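Local coordinates for protein putative oxidoreductase (Bacteroides fragilis NCTC 9343, PDB 3FHL) that probably acts as a nucleotide-dependent oxidoreductase of the Gfo/Idh/MocA family, pairing an NAD-binding Rossmann domain with a C-terminal alpha/beta domain, at residues L132-I137 with I188-M193; H182-A187 with R336-A341. All blocks are in the same frame, centred on the assembly; numbering follows the deposited sequence.

Contact 1 (L132-I137 with I188-M193)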
loop_
_atom_site.group_PDB
_atom_site.type_symbol
_atom_site.label_atom_id
_atom_site.label_comp_id
_atom_site.label_asym_id
_atom_site.label_seq_id
_atom_site.Cartn_x
_atom_site.Cartn_y
_atom_site.Cartn_z
ATOM N N LEU C 132 -9.285 16.094 -9.157
ATOM C CA LEU C 132 -9.410 16.870 -10.399
ATOM C C LEU C 132 -8.093 16.931 -11.166
ATOM O O LEU C 132 -8.079 16.880 -12.391
ATOM C CB LEU C 132 -9.918 18.293 -10.099
ATOM C CG LEU C 132 -11.385 18.411 -9.663
ATOM C CD1 LEU C 132 -11.721 19.874 -9.361
ATOM C CD2 LEU C 132 -12.338 17.878 -10.740
ATOM N N THR C 133 -6.984 17.040 -10.438
ATOM C CA THR C 133 -5.682 17.048 -11.071
ATOM C C THR C 133 -5.363 15.676 -11.647
ATOM O O THR C 133 -4.875 15.582 -12.767
ATOM C CB THR C 133 -4.592 17.494 -10.090
ATOM O OG1 THR C 133 -4.942 18.778 -9.551
ATOM C CG2 THR C 133 -3.270 17.609 -10.804
ATOM N N VAL C 134 -5.672 14.617 -10.897
ATOM C CA VAL C 134 -5.535 13.241 -11.421
ATOM C C VAL C 134 -6.308 13.073 -12.741
ATOM O O VAL C 134 -5.745 12.609 -13.720
ATOM C CB VAL C 134 -5.948 12.157 -10.366
ATOM C CG1 VAL C 134 -6.153 10.758 -11.020
ATOM C CG2 VAL C 134 -4.921 12.091 -9.220
ATOM N N ARG C 135 -7.572 13.497 -12.780
ATOM C CA ARG C 135 -8.358 13.429 -14.030
ATOM C C ARG C 135 -7.650 14.149 -15.194
ATOM O O ARG C 135 -7.593 13.626 -16.314
ATOM C CB ARG C 135 -9.773 13.998 -13.829
ATOM C CG ARG C 135 -10.668 13.252 -12.845
ATOM C CD ARG C 135 -12.150 13.629 -13.063
ATOM N NE ARG C 135 -12.823 12.654 -13.925
ATOM C CZ ARG C 135 -13.997 12.078 -13.662
ATOM N NH1 ARG C 135 -14.700 12.400 -12.575
ATOM N NH2 ARG C 135 -14.486 11.186 -14.515
ATOM N N ASP C 136 -7.089 15.328 -14.903
ATOM C CA ASP C 136 -6.325 16.129 -15.859
ATOM C C ASP C 136 -5.095 15.410 -16.423
ATOM O O ASP C 136 -4.887 15.400 -17.639
ATOM C CB ASP C 136 -5.892 17.449 -15.211
ATOM C CG ASP C 136 -5.382 18.468 -16.224
ATOM O OD1 ASP C 136 -6.092 18.722 -17.215
ATOM O OD2 ASP C 136 -4.280 19.033 -16.018
ATOM N N ILE C 137 -4.300 14.803 -15.535
ATOM C CA ILE C 137 -3.098 14.035 -15.908
ATOM C C ILE C 137 -3.470 12.865 -16.823
ATOM O O ILE C 137 -2.805 12.611 -17.824
ATOM C CB ILE C 137 -2.366 13.533 -14.629
ATOM C CG1 ILE C 137 -1.551 14.671 -14.025
ATOM C CG2 ILE C 137 -1.458 12.328 -14.914
ATOM C CD1 ILE C 137 -1.642 14.727 -12.554
ATOM N N ILE C 188 -14.394 4.184 -9.100
ATOM C CA ILE C 188 -15.486 3.791 -10.026
ATOM C C ILE C 188 -15.687 4.828 -11.134
ATOM O O ILE C 188 -15.857 4.470 -12.305
ATOM C CB ILE C 188 -16.821 3.549 -9.278
ATOM C CG1 ILE C 188 -16.703 2.339 -8.343
ATOM C CG2 ILE C 188 -17.995 3.325 -10.260
ATOM C CD1 ILE C 188 -17.852 2.274 -7.329
ATOM N N GLN C 189 -15.637 6.112 -10.776
ATOM C CA GLN C 189 -15.725 7.176 -11.788
ATOM C C GLN C 189 -14.643 7.061 -12.863
ATOM O O GLN C 189 -14.917 7.223 -14.060
ATOM C CB GLN C 189 -15.718 8.569 -11.136
ATOM C CG GLN C 189 -17.051 8.927 -10.473
ATOM C CD GLN C 189 -18.235 8.864 -11.455
ATOM O OE1 GLN C 189 -18.278 9.612 -12.433
ATOM N NE2 GLN C 189 -19.189 7.968 -11.193
ATOM N N LEU C 190 -13.417 6.749 -12.453
ATOM C CA LEU C 190 -12.334 6.651 -13.425
ATOM C C LEU C 190 -12.291 5.347 -14.206
ATOM O O LEU C 190 -11.951 5.365 -15.380
ATOM C CB LEU C 190 -10.973 6.890 -12.766
ATOM C CG LEU C 190 -10.746 8.211 -12.029
ATOM C CD1 LEU C 190 -9.390 8.191 -11.352
ATOM C CD2 LEU C 190 -10.854 9.409 -12.959
ATOM N N PHE C 191 -12.627 4.226 -13.564
ATOM C CA PHE C 191 -12.256 2.911 -14.113
ATOM C C PHE C 191 -13.402 1.927 -14.232
ATOM O O PHE C 191 -13.230 0.868 -14.814
ATOM C CB PHE C 191 -11.138 2.256 -13.276
ATOM C CG PHE C 191 -9.939 3.129 -13.074
ATOM C CD1 PHE C 191 -9.157 3.516 -14.153
ATOM C CD2 PHE C 191 -9.604 3.579 -11.808
ATOM C CE1 PHE C 191 -8.054 4.348 -13.974
ATOM C CE2 PHE C 191 -8.500 4.387 -11.618
ATOM C CZ PHE C 191 -7.723 4.777 -12.701
ATOM N N GLY C 192 -14.553 2.264 -13.658
ATOM C CA GLY C 192 -15.723 1.377 -13.706
ATOM C C GLY C 192 -15.793 0.402 -12.545
ATOM O O GLY C 192 -14.940 0.409 -11.649
ATOM N N MET C 193 -16.823 -0.436 -12.551
ATOM C CA MET C 193 -17.001 -1.458 -11.529
ATOM C C MET C 193 -16.055 -2.652 -11.729
ATOM O O MET C 193 -15.842 -3.099 -12.864
ATOM C CB MET C 193 -18.471 -1.900 -11.441
ATOM C CG MET C 193 -19.407 -0.811 -10.902
ATOM S SD MET C 193 -19.376 -0.519 -9.121
ATOM C CE MET C 193 -20.346 -1.898 -8.500
#
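Arg135 and Leu190 bring the two backbones nearest, their CA atoms 7.9 Å apart, where helix 129-139 passes the C-terminal end of helix 180-191; no hydrogen bond joins the segments. Leu190 reaches across with both methyls, one for each partner. Leu190 CD1 meets Val134 CG1 at 4.1 Å, the two side chains crossing at about a right angle. With CG1 anti to the backbone N (chi1 165°), Val134 turns this branch to the leucine. The other methyl, Leu190 CD2, lies against the arginine: it is 3.8 Å from Arg135 CG and 3.9 Å from Arg135 NE, and it sits over one face of the guanidinium. A bend in the chain at chi3 (96°) brings the head group round so that its flat face, and not an edge, meets the leucine. At the end of the guanidinium, Arg135 NH2 comes to 4.0 Å from Gln189 O, obliquely to the guanidinium and too far for a hydrogen bond, while Arg135 NH1 lies 4.2 Å from Gln189 CB. Both helices belong to the C-terminal alpha/beta domain and lie against its mixed beta-sheet, where Leu190 also touches Tyr149 of strand 146-154. Within its own segment, Leu190 CB stands 3.6 Å above the centre of the Phe191 ring, which in turn packs edge-to-face with Tyr149. Gly192, with positive phi, follows the helix, and its N is bonded to Ile188 O as the chain turns toward strand 194-202. On helix 129-139, Asp136 forms a salt bridge with Lys140 and a hydrogen bond with Tyr300.

Contact 2 (H182-A187 with R336-A341)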
loop_
_atom_site.group_PDB
_atom_site.type_symbol
_atom_site.label_atom_id
_atom_site.label_comp_id
_atom_site.label_asym_id
_atom_site.label_seq_id
_atom_site.Cartn_x
_atom_site.Cartn_y
_atom_site.Cartn_z
ATOM N N HIS C 182 -15.621 7.655 -0.198
ATOM C CA HIS C 182 -15.032 8.671 -1.080
ATOM C C HIS C 182 -14.034 8.095 -2.086
ATOM O O HIS C 182 -14.037 8.480 -3.252
ATOM C CB HIS C 182 -14.335 9.782 -0.277
ATOM C CG HIS C 182 -15.238 10.528 0.652
ATOM N ND1 HIS C 182 -16.186 11.423 0.210
ATOM C CD2 HIS C 182 -15.304 10.546 2.005
ATOM C CE1 HIS C 182 -16.814 11.941 1.249
ATOM N NE2 HIS C 182 -16.295 11.428 2.350
ATOM N N LEU C 183 -13.182 7.175 -1.634
ATOM C CA LEU C 183 -12.118 6.625 -2.480
ATOM C C LEU C 183 -12.666 5.678 -3.524
ATOM O O LEU C 183 -12.184 5.656 -4.654
ATOM C CB LEU C 183 -11.057 5.888 -1.633
ATOM C CG LEU C 183 -10.366 6.715 -0.532
ATOM C CD1 LEU C 183 -9.211 5.947 0.063
ATOM C CD2 LEU C 183 -9.855 8.070 -1.069
ATOM N N ILE C 184 -13.612 4.841 -3.107
ATOM C CA ILE C 184 -14.285 3.916 -4.007
ATOM C C ILE C 184 -15.072 4.678 -5.082
ATOM O O ILE C 184 -14.968 4.358 -6.265
ATOM C CB ILE C 184 -15.227 2.952 -3.247
ATOM C CG1 ILE C 184 -14.422 1.989 -2.360
ATOM C CG2 ILE C 184 -16.029 2.144 -4.244
ATOM C CD1 ILE C 184 -15.196 1.388 -1.196
ATOM N N ASP C 185 -15.843 5.686 -4.666
ATOM C CA ASP C 185 -16.560 6.540 -5.633
ATOM C C ASP C 185 -15.656 7.089 -6.738
ATOM O O ASP C 185 -15.948 6.932 -7.929
ATOM C CB ASP C 185 -17.276 7.685 -4.924
ATOM C CG ASP C 185 -18.007 8.601 -5.896
ATOM O OD1 ASP C 185 -18.935 8.120 -6.607
ATOM O OD2 ASP C 185 -17.644 9.800 -5.945
ATOM N N GLN C 186 -14.532 7.674 -6.330
ATOM C CA GLN C 186 -13.517 8.161 -7.256
ATOM C C GLN C 186 -12.999 7.071 -8.175
ATOM O O GLN C 186 -12.870 7.304 -9.378
ATOM C CB GLN C 186 -12.346 8.785 -6.492
ATOM C CG GLN C 186 -12.638 10.154 -5.835
ATOM C CD GLN C 186 -11.470 10.633 -4.981
ATOM O OE1 GLN C 186 -10.568 9.857 -4.675
ATOM N NE2 GLN C 186 -11.482 11.913 -4.590
ATOM N N ALA C 187 -12.712 5.879 -7.630
ATOM C CA ALA C 187 -12.145 4.803 -8.459
ATOM C C ALA C 187 -13.132 4.312 -9.505
ATOM O O ALA C 187 -12.747 4.064 -10.653
ATOM C CB ALA C 187 -11.641 3.627 -7.600
ATOM N N ARG C 336 -22.312 -1.199 -2.662
ATOM C CA ARG C 336 -22.109 -2.573 -3.077
ATOM C C ARG C 336 -20.641 -2.984 -2.896
ATOM O O ARG C 336 -20.359 -4.059 -2.349
ATOM C CB ARG C 336 -22.522 -2.765 -4.535
ATOM C CG ARG C 336 -22.387 -4.193 -5.039
ATOM C CD ARG C 336 -23.031 -4.332 -6.407
ATOM N NE ARG C 336 -22.899 -5.673 -6.970
ATOM C CZ ARG C 336 -22.863 -5.931 -8.275
ATOM N NH1 ARG C 336 -22.936 -4.936 -9.154
ATOM N NH2 ARG C 336 -22.742 -7.180 -8.704
ATOM N N ILE C 337 -19.724 -2.123 -3.348
ATOM C CA ILE C 337 -18.285 -2.327 -3.141
ATOM C C ILE C 337 -17.901 -2.375 -1.655
ATOM O O ILE C 337 -17.143 -3.259 -1.245
ATOM C CB ILE C 337 -17.429 -1.277 -3.906
ATOM C CG1 ILE C 337 -17.793 -1.257 -5.393
ATOM C CG2 ILE C 337 -15.918 -1.544 -3.737
ATOM C CD1 ILE C 337 -17.603 -2.572 -6.085
ATOM N N ILE C 338 -18.439 -1.453 -0.856
ATOM C CA ILE C 338 -18.196 -1.432 0.592
ATOM C C ILE C 338 -18.656 -2.743 1.255
ATOM O O ILE C 338 -17.935 -3.327 2.059
ATOM C CB ILE C 338 -18.884 -0.237 1.268
ATOM C CG1 ILE C 338 -18.172 1.072 0.905
ATOM C CG2 ILE C 338 -18.916 -0.406 2.791
ATOM C CD1 ILE C 338 -18.845 2.328 1.472
ATOM N N GLU C 339 -19.845 -3.210 0.887
ATOM C CA GLU C 339 -20.372 -4.456 1.420
ATOM C C GLU C 339 -19.512 -5.640 0.993
ATOM O O GLU C 339 -19.272 -6.538 1.792
ATOM C CB GLU C 339 -21.842 -4.640 1.025
ATOM C CG GLU C 339 -22.780 -3.707 1.814
ATOM C CD GLU C 339 -24.235 -3.757 1.341
ATOM O OE1 GLU C 339 -24.527 -4.386 0.295
ATOM O OE2 GLU C 339 -25.089 -3.153 2.022
ATOM N N ALA C 340 -19.027 -5.619 -0.250
ATOM C CA ALA C 340 -18.110 -6.659 -0.737
ATOM C C ALA C 340 -16.773 -6.658 0.001
ATOM O O ALA C 340 -16.209 -7.716 0.255
ATOM C CB ALA C 340 -17.895 -6.537 -2.215
ATOM N N ALA C 341 -16.287 -5.468 0.346
ATOM C CA ALA C 341 -15.066 -5.305 1.133
ATOM C C ALA C 341 -15.224 -5.879 2.549
ATOM O O ALA C 341 -14.352 -6.612 3.035
ATOM C CB ALA C 341 -14.652 -3.824 1.178
#
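Ile184 carries one side of this buried contact by itself, packing against Ile337 and Ile338 in successive positions on helix 328-347. From CB, which is directed at the other helix, its side chain divides into two branches. The short branch, Ile184 CG2, is anti to the backbone N (chi1 -67° for CG1) and presses on Ile337, lying 3.7 Å from both Ile337 CB and Ile337 CG2. Ile337 CG1 is a little farther from Ile184 CG2, at 4.0 Å, and the rest of that branch leads away from the helix of Ile184. The long branch starts at Ile184 CG1, which approaches Ile337 CG2 at 4.1 Å. It ends in Ile184 CD1, which touches two neighbours, Ile338 CG1 at 3.7 Å and Ile337 CG2 at 3.9 Å. Such purely apolar packing joins two helices laid on the mixed sheet of the C-terminal alpha/beta domain, and strand 213-221 receives side chains from both, Leu218 touching Ala187 as well as Ile337. The side chains of Ile338 and Ile184 cross obliquely, and it is CG1 of Ile338, in mid-chain, that meets the Ile184 tip. Polar groups of helix 180-191 are engaged elsewhere: Asp185 forms a salt bridge with Arg126, and Gln186 donates a hydrogen bond to the carbonyl oxygen of Arg125. Ala340 and Ala341 of the other helix pack against Val197 and Ala199 of strand 194-202, respectively.

From the N terminus, the chain first passes through the Rossmann sheet and then enters helix 129-139. Contact 1 closes the loop from there to the end of helix 180-191, taking in strand 146-154. Contact 2 begins earlier on that same helix and closes a much longer loop, through most of the mixed sheet to helix 328-347, so the two loops cross. Helix 180-191, which serves both contacts, lies between the other two helices, and the contact centres are about 14 Å apart. The two contacts also touch directly: Met193 CE packs on Ile337 CD1 at 3.7 Å, and Ile188 CD1 lies 4.0 Å from Ile337 CG1.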